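Putative fructosamine-3-kinase (Thermobifida fusca YX, PDB 3F7W) probably acts as a kinase of the fructosamine kinase family, transferring phosphate to a small-molecule substrate such as a ketosamine. Local coordinates at residues G64-P77 with G206-H218. Sequence-based numbering, arbitrary orientation. Where two conformers were deposited one is given.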
loop_
_atom_site.group_PDB
_atom_site.type_symbol
_atom_site.label_atom_id
_atom_site.label_comp_id
_atom_site.label_asym_id
_atom_site.label_seq_id
_atom_site.Cartn_x
_atom_site.Cartn_y
_atom_site.Cartn_z
ATOM N N GLY A 64 10.581 2.140 -1.247
ATOM C CA GLY A 64 9.396 1.655 -1.945
ATOM C C GLY A 64 8.890 2.686 -2.941
ATOM O O GLY A 64 8.536 2.335 -4.046
ATOM N N LEU A 65 8.909 3.962 -2.558
ATOM C CA LEU A 65 8.514 5.030 -3.484
ATOM C C LEU A 65 9.457 5.084 -4.701
ATOM O O LEU A 65 8.996 5.219 -5.851
ATOM C CB LEU A 65 8.477 6.387 -2.780
ATOM C CG LEU A 65 7.319 6.709 -1.845
ATOM C CD1 LEU A 65 7.597 7.957 -0.956
ATOM C CD2 LEU A 65 5.985 6.854 -2.614
ATOM N N ASP A 66 10.762 4.949 -4.459
ATOM C CA ASP A 66 11.739 5.003 -5.541
ATOM C C ASP A 66 11.539 3.853 -6.500
ATOM O O ASP A 66 11.601 4.005 -7.714
ATOM C CB ASP A 66 13.165 5.007 -4.976
ATOM C CG ASP A 66 14.236 4.930 -6.055
ATOM O OD1 ASP A 66 14.413 5.906 -6.782
ATOM O OD2 ASP A 66 14.900 3.893 -6.144
ATOM N N TRP A 67 11.325 2.679 -5.941
ATOM C CA TRP A 67 11.201 1.470 -6.718
ATOM C C TRP A 67 9.886 1.418 -7.485
ATOM O O TRP A 67 9.832 1.030 -8.656
ATOM C CB TRP A 67 11.357 0.290 -5.765
ATOM C CG TRP A 67 11.283 -1.090 -6.389
ATOM C CD1 TRP A 67 12.267 -1.736 -7.090
ATOM C CD2 TRP A 67 10.203 -2.026 -6.261
ATOM N NE1 TRP A 67 11.836 -2.999 -7.462
ATOM C CE2 TRP A 67 10.583 -3.208 -6.947
ATOM C CE3 TRP A 67 8.953 -1.982 -5.631
ATOM C CZ2 TRP A 67 9.753 -4.336 -7.012
ATOM C CZ3 TRP A 67 8.130 -3.086 -5.711
ATOM C CH2 TRP A 67 8.537 -4.252 -6.374
ATOM N N LEU A 68 8.807 1.815 -6.845
ATOM C CA LEU A 68 7.506 1.782 -7.460
ATOM C C LEU A 68 7.325 2.855 -8.520
ATOM O O LEU A 68 6.505 2.699 -9.451
ATOM C CB LEU A 68 6.474 1.923 -6.319
ATOM C CG LEU A 68 5.048 1.526 -6.479
ATOM C CD1 LEU A 68 4.942 -0.016 -6.720
ATOM C CD2 LEU A 68 4.318 2.020 -5.195
ATOM N N GLY A 69 8.146 3.905 -8.460
ATOM C CA GLY A 69 7.938 5.101 -9.253
ATOM C C GLY A 69 8.536 5.074 -10.654
ATOM O O GLY A 69 8.443 6.049 -11.358
ATOM N N ARG A 70 9.166 3.961 -11.024
ATOM C CA ARG A 70 9.863 3.848 -12.302
ATOM C C ARG A 70 8.946 3.162 -13.332
ATOM O O ARG A 70 9.201 2.047 -13.825
ATOM C CB ARG A 70 11.205 3.130 -12.114
ATOM C CG ARG A 70 12.087 3.790 -11.036
ATOM C CD ARG A 70 13.410 3.082 -10.857
ATOM N NE ARG A 70 13.719 2.833 -9.450
ATOM C CZ ARG A 70 14.696 2.027 -9.018
ATOM N NH1 ARG A 70 15.500 1.401 -9.881
ATOM N NH2 ARG A 70 14.868 1.832 -7.713
ATOM N N SER A 71 7.820 3.808 -13.587
ATOM C CA SER A 71 7.027 3.491 -14.780
ATOM C C SER A 71 6.505 4.712 -15.502
ATOM O O SER A 71 6.456 5.816 -14.947
ATOM C CB SER A 71 5.875 2.574 -14.395
ATOM O OG SER A 71 5.020 3.216 -13.462
ATOM N N PHE A 72 6.070 4.503 -16.747
ATOM C CA PHE A 72 5.541 5.604 -17.586
ATOM C C PHE A 72 4.248 6.146 -16.988
ATOM O O PHE A 72 3.349 5.366 -16.683
ATOM C CB PHE A 72 5.260 5.131 -18.998
ATOM C CG PHE A 72 4.889 6.241 -19.953
ATOM C CD1 PHE A 72 5.832 7.176 -20.372
ATOM C CD2 PHE A 72 3.603 6.351 -20.427
ATOM C CE1 PHE A 72 5.497 8.186 -21.243
ATOM C CE2 PHE A 72 3.247 7.368 -21.297
ATOM C CZ PHE A 72 4.203 8.288 -21.711
ATOM N N GLY A 73 4.140 7.472 -16.881
ATOM C CA GLY A 73 2.993 8.113 -16.242
ATOM C C GLY A 73 2.816 7.699 -14.796
ATOM O O GLY A 73 1.681 7.637 -14.299
ATOM N N SER A 74 3.925 7.423 -14.120
ATOM C CA SER A 74 3.906 6.964 -12.746
ATOM C C SER A 74 2.960 7.797 -11.883
ATOM O O SER A 74 3.029 9.051 -11.890
ATOM C CB SER A 74 5.290 7.064 -12.092
ATOM O OG SER A 74 5.198 6.677 -10.724
ATOM N N PRO A 75 2.106 7.128 -11.100
ATOM C CA PRO A 75 1.262 7.854 -10.143
ATOM C C PRO A 75 1.949 8.054 -8.774
ATOM O O PRO A 75 1.307 8.492 -7.848
ATOM C CB PRO A 75 0.047 6.920 -9.989
ATOM C CG PRO A 75 0.622 5.592 -10.160
ATOM C CD PRO A 75 1.828 5.686 -11.071
ATOM N N VAL A 76 3.246 7.769 -8.666
ATOM C CA VAL A 76 3.965 7.778 -7.386
ATOM C C VAL A 76 4.628 9.139 -7.194
ATOM O O VAL A 76 5.341 9.605 -8.089
ATOM C CB VAL A 76 5.076 6.674 -7.387
ATOM C CG1 VAL A 76 5.806 6.626 -6.041
ATOM C CG2 VAL A 76 4.470 5.319 -7.720
ATOM N N PRO A 77 4.479 9.753 -6.015
ATOM C CA PRO A 77 5.213 11.030 -5.784
ATOM C C PRO A 77 6.727 10.855 -5.768
ATOM O O PRO A 77 7.248 9.827 -5.295
ATOM C CB PRO A 77 4.765 11.464 -4.399
ATOM C CG PRO A 77 3.681 10.607 -4.032
ATOM C CD PRO A 77 3.750 9.339 -4.816
ATOM N N GLY A 206 -5.590 11.859 -13.917
ATOM C CA GLY A 206 -5.227 10.577 -13.332
ATOM C C GLY A 206 -5.265 10.688 -11.831
ATOM O O GLY A 206 -6.042 11.459 -11.283
ATOM N N ALA A 207 -4.414 9.929 -11.146
ATOM C CA ALA A 207 -4.354 9.999 -9.686
ATOM C C ALA A 207 -2.932 9.740 -9.195
ATOM O O ALA A 207 -2.089 9.189 -9.917
ATOM C CB ALA A 207 -5.327 9.018 -9.048
ATOM N N VAL A 208 -2.687 10.152 -7.972
ATOM C CA VAL A 208 -1.424 9.910 -7.281
ATOM C C VAL A 208 -1.668 8.940 -6.108
ATOM O O VAL A 208 -2.662 9.056 -5.369
ATOM C CB VAL A 208 -0.807 11.238 -6.771
ATOM C CG1 VAL A 208 0.395 11.003 -5.855
ATOM C CG2 VAL A 208 -0.451 12.143 -7.980
ATOM N N VAL A 209 -0.749 7.991 -5.950
ATOM C CA VAL A 209 -0.856 6.959 -4.911
ATOM C C VAL A 209 0.144 7.281 -3.820
ATOM O O VAL A 209 1.304 7.595 -4.098
ATOM C CB VAL A 209 -0.667 5.512 -5.474
ATOM C CG1 VAL A 209 -1.701 5.236 -6.570
ATOM C CG2 VAL A 209 0.758 5.271 -6.009
ATOM N N ILE A 210 -0.315 7.226 -2.575
ATOM C CA ILE A 210 0.517 7.640 -1.428
ATOM C C ILE A 210 0.587 6.525 -0.391
ATOM O O ILE A 210 -0.173 5.530 -0.458
ATOM C CB ILE A 210 0.012 8.952 -0.793
ATOM C CG1 ILE A 210 -1.434 8.800 -0.307
ATOM C CG2 ILE A 210 0.190 10.153 -1.744
ATOM C CD1 ILE A 210 -1.895 9.872 0.711
ATOM N N ASP A 211 1.521 6.665 0.550
ATOM C CA ASP A 211 1.637 5.758 1.662
ATOM C C ASP A 211 1.797 4.270 1.244
ATOM O O ASP A 211 1.127 3.390 1.771
ATOM C CB ASP A 211 0.451 5.957 2.603
ATOM C CG ASP A 211 0.346 7.389 3.134
ATOM O OD1 ASP A 211 1.371 8.121 3.209
ATOM O OD2 ASP A 211 -0.783 7.758 3.466
ATOM N N PRO A 212 2.736 3.976 0.343
ATOM C CA PRO A 212 2.878 2.600 -0.114
ATOM C C PRO A 212 3.487 1.665 0.918
ATOM O O PRO A 212 4.244 2.090 1.812
ATOM C CB PRO A 212 3.879 2.721 -1.284
ATOM C CG PRO A 212 4.753 3.842 -0.882
ATOM C CD PRO A 212 3.750 4.848 -0.288
ATOM N N ALA A 213 3.163 0.375 0.783
ATOM C CA ALA A 213 3.853 -0.717 1.477
ATOM C C ALA A 213 4.382 -1.613 0.327
ATOM O O ALA A 213 3.964 -2.755 0.112
ATOM C CB ALA A 213 2.895 -1.473 2.423
ATOM N N ALA A 214 5.293 -1.038 -0.461
ATOM C CA ALA A 214 5.580 -1.523 -1.797
ATOM C C ALA A 214 6.387 -2.823 -1.765
ATOM O O ALA A 214 7.301 -2.996 -0.953
ATOM C CB ALA A 214 6.307 -0.443 -2.653
ATOM N N HIS A 215 6.034 -3.738 -2.669
ATOM C CA HIS A 215 6.790 -4.968 -2.818
ATOM C C HIS A 215 6.392 -5.688 -4.079
ATOM O O HIS A 215 5.438 -5.274 -4.765
ATOM C CB HIS A 215 6.591 -5.889 -1.588
ATOM C CG HIS A 215 5.159 -6.274 -1.310
ATOM N ND1 HIS A 215 4.281 -5.420 -0.684
ATOM C CD2 HIS A 215 4.463 -7.413 -1.546
ATOM C CE1 HIS A 215 3.113 -6.015 -0.525
ATOM N NE2 HIS A 215 3.191 -7.232 -1.025
ATOM N N GLY A 216 7.136 -6.754 -4.383
ATOM C CA GLY A 216 6.743 -7.713 -5.410
ATOM C C GLY A 216 5.591 -8.534 -4.885
ATOM O O GLY A 216 5.724 -9.221 -3.872
ATOM N N GLY A 217 4.454 -8.446 -5.565
ATOM C CA GLY A 217 3.200 -9.046 -5.080
ATOM C C GLY A 217 2.354 -9.433 -6.267
ATOM O O GLY A 217 2.754 -9.216 -7.421
ATOM N N HIS A 218 1.191 -10.008 -5.999
ATOM C CA HIS A 218 0.250 -10.281 -7.050
ATOM C C HIS A 218 -0.468 -8.990 -7.377
ATOM O O HIS A 218 -1.001 -8.332 -6.494
ATOM C CB HIS A 218 -0.742 -11.363 -6.616
ATOM C CG HIS A 218 -1.382 -12.068 -7.757
ATOM N ND1 HIS A 218 -2.096 -11.406 -8.739
ATOM C CD2 HIS A 218 -1.388 -13.378 -8.096
ATOM C CE1 HIS A 218 -2.545 -12.292 -9.614
ATOM N NE2 HIS A 218 -2.137 -13.496 -9.242
#
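Pro75 and Val208 bring their CA atoms to 4.4 Å where the loop after helix 57-68 runs beside strand 206-209, and a second approach joins Gly64 in that helix to Ala214. In this protein-kinase-like fold, the helix probably corresponds to αC, and Asp211, salt-bridged to Lys45, probably takes the place of the DFG aspartate. One backbone hydrogen bond crosses the contact, from Val209 N to Pro75 O (2.8 Å, 162° at the hydrogen). The same oxygen takes a CA-H···O contact from Val208. Just before it, Ser74 OG accepts from Val76 N in an ST turn.

At the helix, Gly64 CA lies 3.8 Å from Ala214 CB, so the helix comes close to the loop here. Leu65 and Pro212 meet at about a right angle, CD2 against CG, and Leu68 brings its CD2 to both Pro212 CB and Ala214 CB. With CG anti to the backbone N (chi1 -179°), Trp67 extends its six-membered ring to the His215-Gly216 peptide, CH2 standing 3.5 Å from Gly216 N. His215 O sits in the ring plane at its edge, while Arg190 makes a cation-pi contact with the indole. Replacing this indole by the methyl of an alanine is likely to open a gap beside that peptide and to leave Arg190 without its aromatic partner. His215 ND1 donates to Ala213 O, in the plane of that carbonyl and nearly in the plane of the ring.

Around the strand, Val209 lies alongside Pro75, its CG2 also reaching Val76 CG2, and Phe105 of helix 99-114 touches Val209 as well. Pro77 CG packs on Val208 CG1, and its CD comes within 3.1 Å of Val209 O, a buried carbonyl with no hydrogen-bond partner in the model.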